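Beta-galactosidase (PDB 4MAD) probably hydrolyses terminal non-reducing beta-D-galactose residues from beta-D-galactosides, as a family 35 glycoside hydrolase with a (beta/alpha)8 barrel and accessory beta domains. Local coordinates at residues 370-375 with 489-494; 421-426 with 453-458; 385-390 with 469-474; 511-516 with 576-581. All coordinates share one frame; numbering follows the deposited sequence.

Contact 1: residues 370-375 with 489-494; sequences SLHRIS and TVYPLP
Leu371 lays its CD1 methyl over the centre of the Tyr491 ring, 4.0 Å from the centroid and 12° off the ring normal, a CH-pi contact in which the two side chains cross at about a right angle. The CB of the same leucine sits above CD1 of the ring, while His372 brings CE1 to within 3.9 Å of Tyr491 CE1 at the ring edge. The polar link is made by Ser375: its OG, turned anti to the backbone N (chi1 -170°), donates to Pro492 O at 2.8 Å, from above the carbonyl plane. Further along, Ile374 CD1 meets Leu493 CD2 at 3.7 Å, and Ser375 CB adds to the cover of that methyl.

A weakly bonded helical turn, 371-374, presents these groups, and the Tyr491 hydroxyl is fixed by Glu399. His372, Ile374, Ser375 and Pro494 also line a pocket holding a 2-(2-methoxyethoxy)ethanol molecule, probably from the crystallisation liquor. The turn thus leans on strand 488-493, which runs between strands 378-380 and 395-403 of a six-stranded antiparallel sheet; Val397 of the latter touches Leu371, Tyr491 and Leu493.

Contact 2: residues 421-426 with 453-458; sequences QVYVNG and QIIVEN
Ile455 O is gripped twice: Gln421 N donates to it at 3.0 Å, and a water donates to it as well. The same water donates to Gln421 OE1 at 2.8 Å, so it fastens the glutamine amide back onto the partner strand; the NE2 end of that amide is held by Leu578 O. Strands 421-424 and 453-457 run antiparallel, and Gln421 with Ile455 and Tyr423 with Gln453 are hydrogen-bonded pairs, on either side of the non-hydrogen-bonded pair Val422 and Ile454. The returning bond from Ile455 N to Gln421 O measures 2.9 Å.

Tyr423 has CG anti to its carbonyl carbon (chi1 -52°), which sends the ring diagonally across to the neighbouring strand, where CE2 lies 3.6 Å from Ile455 CD1. Its hydroxyl bonds to Asn511 O, and Phe512 and Tyr428 meet the ring. Replacing this tyrosine by an alanine would probably leave Asn511 O without its hydroxyl donor and uncover the end of Ile455. Past the strand end, a second water accepts from Gly426 N and donates to Gln453 OE1, 2.7 Å away, tying the turn to the neighbouring strand, while Gln453 NE2 bonds to Glu399.

Strand 419-424 lies between 449-457 and 427-433, the latter forming a hairpin with it through the turn at Asn425 and Gly426. The face bearing Gln421, Tyr423 and Ile455 meets Pro513, whereas Val422, on the other face, touches Leu441 of strand 440-445, part of a four-stranded antiparallel sheet, so that the two sheets pack as a beta sandwich.

Contact 3: residues 385-390 with 469-474; sequences PMEKYG and VDYKGI
The carboxylate of Glu387 and the ring of Tyr471 are turned 79° apart, though the two side chains approach each other at a slant; OE1 lies in the ring plane at its edge, 3.5 Å from Tyr471 CD1. A bend at chi2 (89°) folds the glutamate back across the contact, so that OE2 accepts Lys472 N at 2.9 Å through its syn lone pair. The same oxygen makes a salt bridge with Arg461, which would be expected to favour the charged carboxylate in this buried setting. Pro385 lies alongside Tyr471, pointing the same way, its CG 3.9 Å from CD1 of the ring.

This is a short 3-10 turn, 386-389, docked on the entry of strand 473-480 within the first all-beta domain of the enzyme. Its leading amide, Met386 N, donates to Lys472 O at 2.7 Å. Gly473 fits here because a CB would press on Met386 N and, at this positive phi, on the carbonyl of the residue before.

Beyond the backbone, the Lys472 chain bends away from the turn: its NZ makes a salt bridge with Asp470 OD2, 2.8 Å off and met from above the carboxylate plane, and a second with Asp418. Asp470 in turn holds Arg434. The Tyr471 hydroxyl reaches Leu123 O, in the family 35 hydrolase range that includes the barrel; the Glu387 side chain touches that same leucine. Met386 also packs on Ile396 of strand 395-403.

Contact 4: residues 511-516 with 576-581; sequences NFPYFH and LELHKH
His581 and His516 both turn CG anti to their carbonyl carbons (chi1 -53° and -68°), which brings the rings rim to rim and places His516 NE2 2.8 Å from His581 ND1; either nitrogen could be the donor of this hydrogen bond. The opposite nitrogen of His581, NE2, donates to Phe512 O at 2.8 Å, with the oxygen near the ring plane. Tyr514 directs its ring edge at the face of His581, a T-shaped pair with planes 79° apart. Putting an alanine in place of this histidine would probably cost Phe512 O and His516 NE2 this hydrogen-bond partner and deprive the Tyr514 edge of the face it meets.

Next to this aromatic cluster, Tyr514 and Glu577 form a hydrogen-bonded antiparallel pair. On the other face Leu576 CD1 sits almost squarely over the Phe515 ring, 3.9 Å from its centroid in a CH-pi contact. Where the strands part, Asn511 N donates to His579 O at 2.6 Å. Glu577 OE2 accepts both His579 N and Lys580 N, which reach it from opposite faces of the carboxylate, while OE1 is held by Tyr550.

Strands 514-522 and 569-577 are adjacent inner strands of the eight-stranded antiparallel sheet that includes much of the galactose-binding domain, with 357-366 beside the first and 537-542 beside the second. Their ends abut a second sheet: Pro513 touches strands 419-424 and 449-457.

How the contacts relate
Contacts 1 and 2 share the six-stranded sheet, their centres about 13 Å apart without touching. Contact 3 is about 15 Å from contact 1, centre to centre, and about 16 Å from contact 2; Tyr389 packs on Val490, and Asn458 and Val456 rest on Lys472, Met386 and Gly473. Contact 4 belongs to the eight-stranded sheet. Along the chain, contact 1 spans contact 3, which spans contact 2; contact 4 follows in series. Contact 1 thus brings together parts of the chain that precede and end the run of strands holding contacts 2 and 3. Contacts 1 and 2 both touch contact 4, so they lie where the six- and eight-stranded sheets meet.

Contact 1: residues 370-375 with 489-494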
# COMPACT_ATOMS: atom_id res chain seq x y z
N SER A 370 4.39 15.18 -24.28
CA SER A 370 5.60 14.48 -23.90
C SER A 370 5.64 12.97 -24.14
O SER A 370 6.45 12.30 -23.61
CB SER A 370 5.89 14.82 -22.44
OG SER A 370 5.93 16.20 -22.26
N LEU A 371 4.73 12.43 -24.93
CA LEU A 371 4.53 11.01 -24.86
C LEU A 371 5.76 10.12 -25.16
O LEU A 371 6.06 9.25 -24.42
CB LEU A 371 3.32 10.61 -25.71
CG LEU A 371 2.01 11.21 -25.21
CD1 LEU A 371 0.89 11.00 -26.14
CD2 LEU A 371 1.63 10.75 -23.86
N HIS A 372 6.49 10.39 -26.20
CA HIS A 372 7.65 9.59 -26.49
C HIS A 372 8.85 9.86 -25.59
O HIS A 372 9.85 9.21 -25.66
CB HIS A 372 8.08 9.76 -27.90
CG HIS A 372 7.30 8.94 -28.86
ND1 HIS A 372 5.95 9.07 -29.04
CD2 HIS A 372 7.71 8.01 -29.75
CE1 HIS A 372 5.55 8.24 -29.98
NE2 HIS A 372 6.60 7.62 -30.45
N ARG A 373 8.77 10.94 -24.87
CA ARG A 373 9.75 11.30 -23.87
C ARG A 373 9.69 10.40 -22.63
O ARG A 373 10.64 10.19 -21.93
CB ARG A 373 9.67 12.76 -23.49
CG ARG A 373 10.14 13.71 -24.57
CD ARG A 373 9.90 15.19 -24.25
NE ARG A 373 10.23 16.05 -25.35
CZ ARG A 373 9.97 17.33 -25.44
NH1 ARG A 373 9.33 17.93 -24.49
NH2 ARG A 373 10.33 17.99 -26.49
N ILE A 374 8.49 9.94 -22.35
CA ILE A 374 8.30 9.10 -21.20
C ILE A 374 7.51 7.81 -21.46
O ILE A 374 7.02 7.24 -20.56
CB ILE A 374 7.69 9.90 -20.06
CG1 ILE A 374 6.45 10.60 -20.56
CG2 ILE A 374 8.67 10.92 -19.61
CD1 ILE A 374 5.62 11.15 -19.52
N SER A 375 7.39 7.39 -22.70
CA SER A 375 6.72 6.17 -23.01
C SER A 375 7.16 5.63 -24.35
O SER A 375 7.88 6.26 -25.05
CB SER A 375 5.18 6.38 -23.02
OG SER A 375 4.46 5.19 -23.09
N THR A 489 -3.51 2.96 -30.25
CA THR A 489 -2.15 3.21 -29.89
C THR A 489 -2.20 3.61 -28.42
O THR A 489 -3.01 4.38 -28.06
CB THR A 489 -1.51 4.35 -30.70
OG1 THR A 489 -1.58 4.09 -32.10
CG2 THR A 489 -0.08 4.48 -30.31
N VAL A 490 -1.34 3.04 -27.59
CA VAL A 490 -1.38 3.30 -26.16
C VAL A 490 0.01 3.59 -25.67
O VAL A 490 0.94 3.08 -26.19
CB VAL A 490 -1.94 2.14 -25.39
CG1 VAL A 490 -3.26 1.73 -25.93
CG2 VAL A 490 -0.97 1.05 -25.33
N TYR A 491 0.06 4.45 -24.68
CA TYR A 491 1.27 4.87 -24.07
C TYR A 491 1.21 4.62 -22.56
O TYR A 491 0.59 5.31 -21.85
CB TYR A 491 1.49 6.37 -24.36
CG TYR A 491 1.38 6.77 -25.84
CD1 TYR A 491 2.46 6.85 -26.64
CD2 TYR A 491 0.18 7.07 -26.40
CE1 TYR A 491 2.33 7.19 -27.99
CE2 TYR A 491 0.04 7.41 -27.72
CZ TYR A 491 1.12 7.48 -28.52
OH TYR A 491 1.00 7.82 -29.84
N PRO A 492 1.88 3.60 -22.14
CA PRO A 492 1.93 3.29 -20.73
C PRO A 492 2.81 4.34 -20.02
O PRO A 492 3.87 4.60 -20.46
CB PRO A 492 2.55 1.92 -20.71
CG PRO A 492 2.30 1.37 -22.05
CD PRO A 492 2.43 2.51 -22.94
N LEU A 493 2.35 4.87 -18.90
CA LEU A 493 3.01 5.91 -18.18
C LEU A 493 3.17 5.56 -16.69
O LEU A 493 2.47 6.01 -15.87
CB LEU A 493 2.27 7.25 -18.35
CG LEU A 493 2.15 7.85 -19.75
CD1 LEU A 493 1.05 8.84 -19.95
CD2 LEU A 493 3.39 8.30 -20.24
N PRO A 494 4.11 4.68 -16.43
CA PRO A 494 4.48 4.25 -15.09
C PRO A 494 5.28 5.32 -14.31
O PRO A 494 5.45 5.22 -13.15
CB PRO A 494 5.37 3.05 -15.34
CG PRO A 494 5.84 3.20 -16.69
CD PRO A 494 4.84 3.95 -17.47

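Contact 2: residues 421-426 with 453-458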
# COMPACT_ATOMS: atom_id res chain seq x y z
N GLN A 421 -9.56 11.06 -18.26
CA GLN A 421 -9.77 12.33 -18.88
C GLN A 421 -9.82 12.15 -20.39
O GLN A 421 -8.97 11.58 -20.95
CB GLN A 421 -8.64 13.27 -18.53
CG GLN A 421 -8.54 13.61 -17.06
CD GLN A 421 -7.18 14.24 -16.68
OE1 GLN A 421 -6.26 13.57 -16.30
NE2 GLN A 421 -7.09 15.52 -16.81
N VAL A 422 -10.89 12.65 -20.98
CA VAL A 422 -11.18 12.45 -22.35
C VAL A 422 -10.97 13.73 -23.19
O VAL A 422 -11.38 14.75 -22.84
CB VAL A 422 -12.63 11.97 -22.53
CG1 VAL A 422 -12.93 11.63 -23.92
CG2 VAL A 422 -12.89 10.83 -21.66
N TYR A 423 -10.31 13.55 -24.32
CA TYR A 423 -9.96 14.57 -25.28
C TYR A 423 -10.35 14.14 -26.69
O TYR A 423 -10.12 13.02 -27.07
CB TYR A 423 -8.45 14.87 -25.24
CG TYR A 423 -7.96 15.18 -23.83
CD1 TYR A 423 -7.90 16.47 -23.36
CD2 TYR A 423 -7.65 14.16 -22.96
CE1 TYR A 423 -7.51 16.73 -22.07
CE2 TYR A 423 -7.24 14.41 -21.69
CZ TYR A 423 -7.18 15.70 -21.24
OH TYR A 423 -6.79 15.92 -19.98
N VAL A 424 -10.91 15.07 -27.43
CA VAL A 424 -11.25 14.87 -28.81
C VAL A 424 -10.58 15.99 -29.61
O VAL A 424 -10.81 17.12 -29.35
CB VAL A 424 -12.77 14.93 -29.01
CG1 VAL A 424 -13.07 15.01 -30.42
CG2 VAL A 424 -13.44 13.75 -28.39
N ASN A 425 -9.72 15.63 -30.54
CA ASN A 425 -9.04 16.58 -31.40
C ASN A 425 -8.33 17.65 -30.55
O ASN A 425 -8.31 18.77 -30.89
CB ASN A 425 -10.00 17.21 -32.38
CG ASN A 425 -10.31 16.32 -33.54
OD1 ASN A 425 -9.51 15.54 -33.92
ND2 ASN A 425 -11.47 16.46 -34.08
N GLY A 426 -7.77 17.21 -29.46
CA GLY A 426 -6.95 18.07 -28.66
C GLY A 426 -7.72 19.01 -27.76
O GLY A 426 -7.13 19.87 -27.14
N GLN A 453 -8.41 10.66 -27.34
CA GLN A 453 -7.40 10.34 -26.37
C GLN A 453 -8.04 10.21 -24.99
O GLN A 453 -8.83 10.97 -24.63
CB GLN A 453 -6.32 11.43 -26.32
CG GLN A 453 -5.54 11.57 -27.58
CD GLN A 453 -4.59 12.72 -27.57
OE1 GLN A 453 -4.99 13.82 -27.48
NE2 GLN A 453 -3.32 12.44 -27.65
N ILE A 454 -7.71 9.17 -24.27
CA ILE A 454 -8.21 9.00 -22.93
C ILE A 454 -7.02 8.73 -22.02
O ILE A 454 -6.32 7.83 -22.23
CB ILE A 454 -9.17 7.85 -22.86
CG1 ILE A 454 -10.29 8.06 -23.86
CG2 ILE A 454 -9.76 7.72 -21.52
CD1 ILE A 454 -11.41 7.04 -23.85
N ILE A 455 -6.86 9.58 -21.02
CA ILE A 455 -5.81 9.42 -20.03
C ILE A 455 -6.36 8.75 -18.79
O ILE A 455 -7.09 9.34 -18.07
CB ILE A 455 -5.17 10.78 -19.57
CG1 ILE A 455 -4.81 11.62 -20.77
CG2 ILE A 455 -3.95 10.50 -18.75
CD1 ILE A 455 -4.21 12.92 -20.46
N VAL A 456 -5.94 7.53 -18.55
CA VAL A 456 -6.51 6.73 -17.52
C VAL A 456 -5.56 6.60 -16.33
O VAL A 456 -4.40 6.41 -16.52
CB VAL A 456 -6.93 5.35 -18.01
CG1 VAL A 456 -7.54 4.59 -16.88
CG2 VAL A 456 -7.87 5.45 -19.14
N GLU A 457 -6.11 6.74 -15.13
CA GLU A 457 -5.36 6.55 -13.93
C GLU A 457 -5.77 5.26 -13.24
O GLU A 457 -6.90 5.06 -13.00
CB GLU A 457 -5.54 7.69 -12.95
CG GLU A 457 -4.61 7.63 -11.80
CD GLU A 457 -4.78 8.78 -10.78
OE1 GLU A 457 -5.66 9.60 -10.95
OE2 GLU A 457 -4.04 8.83 -9.81
N ASN A 458 -4.78 4.42 -12.93
CA ASN A 458 -4.93 3.29 -12.04
C ASN A 458 -4.77 3.92 -10.67
O ASN A 458 -3.69 4.26 -10.30
CB ASN A 458 -3.76 2.29 -12.20
CG ASN A 458 -3.66 1.25 -11.07
OD1 ASN A 458 -4.34 1.28 -10.12
ND2 ASN A 458 -2.70 0.39 -11.19
O HOH W 1 -6.35 10.86 -15.67
O HOH W 2 -7.36 14.44 -28.68

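Contact 3: residues 385-390 with 469-474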
# COMPACT_ATOMS: atom_id res chain seq x y z
N PRO A 385 -6.53 -3.80 -20.93
CA PRO A 385 -6.18 -3.19 -19.66
C PRO A 385 -4.66 -3.11 -19.52
O PRO A 385 -3.98 -3.81 -20.18
CB PRO A 385 -6.77 -4.14 -18.64
CG PRO A 385 -6.88 -5.40 -19.35
CD PRO A 385 -7.07 -5.14 -20.75
N MET A 386 -4.15 -2.25 -18.66
CA MET A 386 -2.74 -1.89 -18.69
C MET A 386 -1.80 -3.06 -18.43
O MET A 386 -0.71 -3.06 -18.83
CB MET A 386 -2.44 -0.72 -17.73
CG MET A 386 -2.59 -1.08 -16.34
SD MET A 386 -1.93 0.24 -15.30
CE MET A 386 -2.81 1.64 -15.85
N GLU A 387 -2.27 -4.04 -17.71
CA GLU A 387 -1.46 -5.19 -17.39
C GLU A 387 -1.03 -5.94 -18.68
O GLU A 387 0.00 -6.56 -18.72
CB GLU A 387 -2.20 -6.12 -16.47
CG GLU A 387 -2.57 -5.52 -15.17
CD GLU A 387 -3.91 -4.83 -15.16
OE1 GLU A 387 -4.55 -4.90 -16.17
OE2 GLU A 387 -4.30 -4.24 -14.14
N LYS A 388 -1.89 -5.89 -19.66
CA LYS A 388 -1.65 -6.57 -20.94
C LYS A 388 -0.57 -5.90 -21.76
O LYS A 388 -0.11 -6.45 -22.74
CB LYS A 388 -2.92 -6.71 -21.78
CG LYS A 388 -3.93 -7.57 -21.18
CD LYS A 388 -3.71 -8.98 -21.41
CE LYS A 388 -3.86 -9.35 -22.86
NZ LYS A 388 -3.50 -10.78 -23.13
N TYR A 389 -0.27 -4.66 -21.41
CA TYR A 389 0.75 -3.90 -22.07
C TYR A 389 2.03 -3.94 -21.22
O TYR A 389 2.93 -3.28 -21.51
CB TYR A 389 0.30 -2.48 -22.34
CG TYR A 389 -0.93 -2.35 -23.21
CD1 TYR A 389 -0.92 -2.77 -24.52
CD2 TYR A 389 -2.07 -1.81 -22.75
CE1 TYR A 389 -2.00 -2.65 -25.30
CE2 TYR A 389 -3.15 -1.68 -23.53
CZ TYR A 389 -3.11 -2.11 -24.84
OH TYR A 389 -4.18 -2.03 -25.67
N GLY A 390 2.05 -4.77 -20.20
CA GLY A 390 3.16 -4.87 -19.30
C GLY A 390 3.30 -3.80 -18.24
O GLY A 390 4.37 -3.59 -17.78
N VAL A 469 -10.13 -9.08 -8.38
CA VAL A 469 -9.57 -9.29 -9.70
C VAL A 469 -9.78 -8.00 -10.45
O VAL A 469 -10.76 -7.81 -11.10
CB VAL A 469 -10.23 -10.44 -10.43
CG1 VAL A 469 -9.74 -10.52 -11.81
CG2 VAL A 469 -10.00 -11.71 -9.75
N ASP A 470 -8.84 -7.10 -10.29
CA ASP A 470 -9.05 -5.70 -10.52
C ASP A 470 -8.12 -5.21 -11.62
O ASP A 470 -7.08 -4.75 -11.36
CB ASP A 470 -8.82 -4.91 -9.23
CG ASP A 470 -9.24 -3.48 -9.33
OD1 ASP A 470 -10.02 -3.14 -10.18
OD2 ASP A 470 -8.87 -2.73 -8.48
N TYR A 471 -8.54 -5.41 -12.87
CA TYR A 471 -7.81 -4.93 -14.02
C TYR A 471 -7.89 -3.42 -14.08
O TYR A 471 -8.87 -2.88 -13.81
CB TYR A 471 -8.38 -5.49 -15.32
CG TYR A 471 -8.16 -6.96 -15.52
CD1 TYR A 471 -7.00 -7.43 -16.04
CD2 TYR A 471 -9.12 -7.86 -15.17
CE1 TYR A 471 -6.80 -8.72 -16.24
CE2 TYR A 471 -8.92 -9.17 -15.36
CZ TYR A 471 -7.76 -9.59 -15.88
OH TYR A 471 -7.56 -10.90 -16.04
N LYS A 472 -6.83 -2.80 -14.52
CA LYS A 472 -6.77 -1.37 -14.60
C LYS A 472 -6.58 -0.85 -16.05
O LYS A 472 -6.09 -1.55 -16.92
CB LYS A 472 -5.71 -0.87 -13.62
CG LYS A 472 -5.94 -1.34 -12.24
CD LYS A 472 -7.16 -0.78 -11.71
CE LYS A 472 -7.07 -0.50 -10.22
NZ LYS A 472 -8.31 -0.21 -9.60
N GLY A 473 -7.02 0.37 -16.29
CA GLY A 473 -7.13 0.92 -17.63
C GLY A 473 -8.56 0.84 -18.09
O GLY A 473 -9.44 1.20 -17.38
N ILE A 474 -8.73 0.38 -19.31
CA ILE A 474 -10.02 0.16 -19.90
C ILE A 474 -10.14 -1.34 -20.02
O ILE A 474 -9.36 -1.95 -20.65
CB ILE A 474 -10.09 0.84 -21.26
CG1 ILE A 474 -10.02 2.33 -21.06
CG2 ILE A 474 -11.30 0.48 -21.97
CD1 ILE A 474 -9.75 3.08 -22.18

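Contact 4: residues 511-516 with 576-581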
# COMPACT_ATOMS: atom_id res chain seq x y z
N ASN A 511 -7.23 21.47 -17.25
CA ASN A 511 -7.85 20.21 -17.65
C ASN A 511 -7.01 19.32 -18.53
O ASN A 511 -7.44 18.28 -18.92
CB ASN A 511 -9.24 20.43 -18.18
CG ASN A 511 -10.16 20.88 -17.12
OD1 ASN A 511 -10.84 21.83 -17.28
ND2 ASN A 511 -10.15 20.21 -16.03
N PHE A 512 -5.77 19.71 -18.69
CA PHE A 512 -4.75 18.91 -19.29
C PHE A 512 -3.62 18.67 -18.27
O PHE A 512 -3.25 19.54 -17.56
CB PHE A 512 -4.13 19.61 -20.48
CG PHE A 512 -5.02 19.73 -21.67
CD1 PHE A 512 -4.76 19.02 -22.81
CD2 PHE A 512 -6.07 20.56 -21.68
CE1 PHE A 512 -5.55 19.17 -23.90
CE2 PHE A 512 -6.82 20.71 -22.78
CZ PHE A 512 -6.58 20.00 -23.86
N PRO A 513 -3.10 17.47 -18.21
CA PRO A 513 -2.04 17.22 -17.25
C PRO A 513 -0.76 17.87 -17.69
O PRO A 513 -0.39 17.72 -18.81
CB PRO A 513 -1.94 15.69 -17.22
CG PRO A 513 -3.18 15.24 -17.70
CD PRO A 513 -3.57 16.19 -18.73
N TYR A 514 -0.08 18.52 -16.77
CA TYR A 514 1.21 19.08 -17.02
C TYR A 514 2.18 18.73 -15.92
O TYR A 514 1.81 18.70 -14.80
CB TYR A 514 1.14 20.58 -17.12
CG TYR A 514 0.77 21.11 -18.45
CD1 TYR A 514 1.71 21.65 -19.30
CD2 TYR A 514 -0.53 21.10 -18.86
CE1 TYR A 514 1.35 22.16 -20.50
CE2 TYR A 514 -0.89 21.59 -20.05
CZ TYR A 514 0.03 22.12 -20.86
OH TYR A 514 -0.35 22.59 -22.07
N PHE A 515 3.42 18.49 -16.28
CA PHE A 515 4.52 18.44 -15.38
C PHE A 515 5.02 19.87 -15.07
O PHE A 515 5.18 20.65 -15.95
CB PHE A 515 5.65 17.63 -15.96
CG PHE A 515 5.31 16.18 -16.17
CD1 PHE A 515 5.45 15.27 -15.19
CD2 PHE A 515 4.85 15.75 -17.39
CE1 PHE A 515 5.17 13.99 -15.40
CE2 PHE A 515 4.57 14.47 -17.58
CZ PHE A 515 4.72 13.59 -16.59
N HIS A 516 5.26 20.18 -13.84
CA HIS A 516 5.70 21.48 -13.49
C HIS A 516 7.03 21.28 -12.79
O HIS A 516 7.11 20.47 -11.94
CB HIS A 516 4.74 22.05 -12.51
CG HIS A 516 3.40 22.33 -13.08
ND1 HIS A 516 3.17 23.35 -13.95
CD2 HIS A 516 2.22 21.71 -12.92
CE1 HIS A 516 1.90 23.37 -14.27
NE2 HIS A 516 1.30 22.38 -13.67
N LEU A 576 3.24 16.60 -11.12
CA LEU A 576 2.32 16.38 -12.23
C LEU A 576 0.94 16.69 -11.72
O LEU A 576 0.50 16.08 -10.82
CB LEU A 576 2.36 14.93 -12.71
CG LEU A 576 1.34 14.46 -13.75
CD1 LEU A 576 1.37 15.26 -15.00
CD2 LEU A 576 1.47 12.97 -14.09
N GLU A 577 0.31 17.68 -12.28
CA GLU A 577 -1.02 18.05 -11.93
C GLU A 577 -1.95 17.79 -13.09
O GLU A 577 -1.67 18.13 -14.17
CB GLU A 577 -1.12 19.49 -11.52
CG GLU A 577 -2.46 20.06 -11.69
CD GLU A 577 -3.46 19.65 -10.59
OE1 GLU A 577 -3.06 19.53 -9.43
OE2 GLU A 577 -4.62 19.44 -10.92
N LEU A 578 -3.02 17.10 -12.78
CA LEU A 578 -4.02 16.66 -13.73
C LEU A 578 -4.96 17.69 -14.28
O LEU A 578 -5.36 17.60 -15.37
CB LEU A 578 -4.80 15.44 -13.23
CG LEU A 578 -4.00 14.21 -12.88
CD1 LEU A 578 -4.86 13.05 -12.45
CD2 LEU A 578 -3.05 13.86 -13.94
N HIS A 579 -5.40 18.61 -13.46
CA HIS A 579 -6.46 19.49 -13.85
C HIS A 579 -6.24 21.00 -13.79
O HIS A 579 -6.49 21.69 -14.74
CB HIS A 579 -7.67 19.22 -13.00
CG HIS A 579 -8.17 17.84 -13.11
ND1 HIS A 579 -8.90 17.41 -14.19
CD2 HIS A 579 -8.05 16.77 -12.29
CE1 HIS A 579 -9.20 16.15 -14.03
NE2 HIS A 579 -8.70 15.73 -12.89
N LYS A 580 -5.87 21.45 -12.61
CA LYS A 580 -5.83 22.87 -12.35
C LYS A 580 -4.45 23.28 -11.90
O LYS A 580 -3.97 22.77 -10.99
CB LYS A 580 -6.85 23.24 -11.33
CG LYS A 580 -8.25 23.10 -11.78
CD LYS A 580 -9.16 23.38 -10.64
CE LYS A 580 -10.61 23.43 -10.98
NZ LYS A 580 -11.40 23.55 -9.76
N HIS A 581 -3.86 24.23 -12.59
CA HIS A 581 -2.47 24.56 -12.45
C HIS A 581 -2.22 25.87 -11.71
O HIS A 581 -3.03 26.74 -11.74
CB HIS A 581 -1.83 24.58 -13.84
CG HIS A 581 -2.08 23.33 -14.61
ND1 HIS A 581 -1.45 22.15 -14.33
CD2 HIS A 581 -2.95 23.06 -15.60
CE1 HIS A 581 -1.92 21.21 -15.11
NE2 HIS A 581 -2.82 21.74 -15.90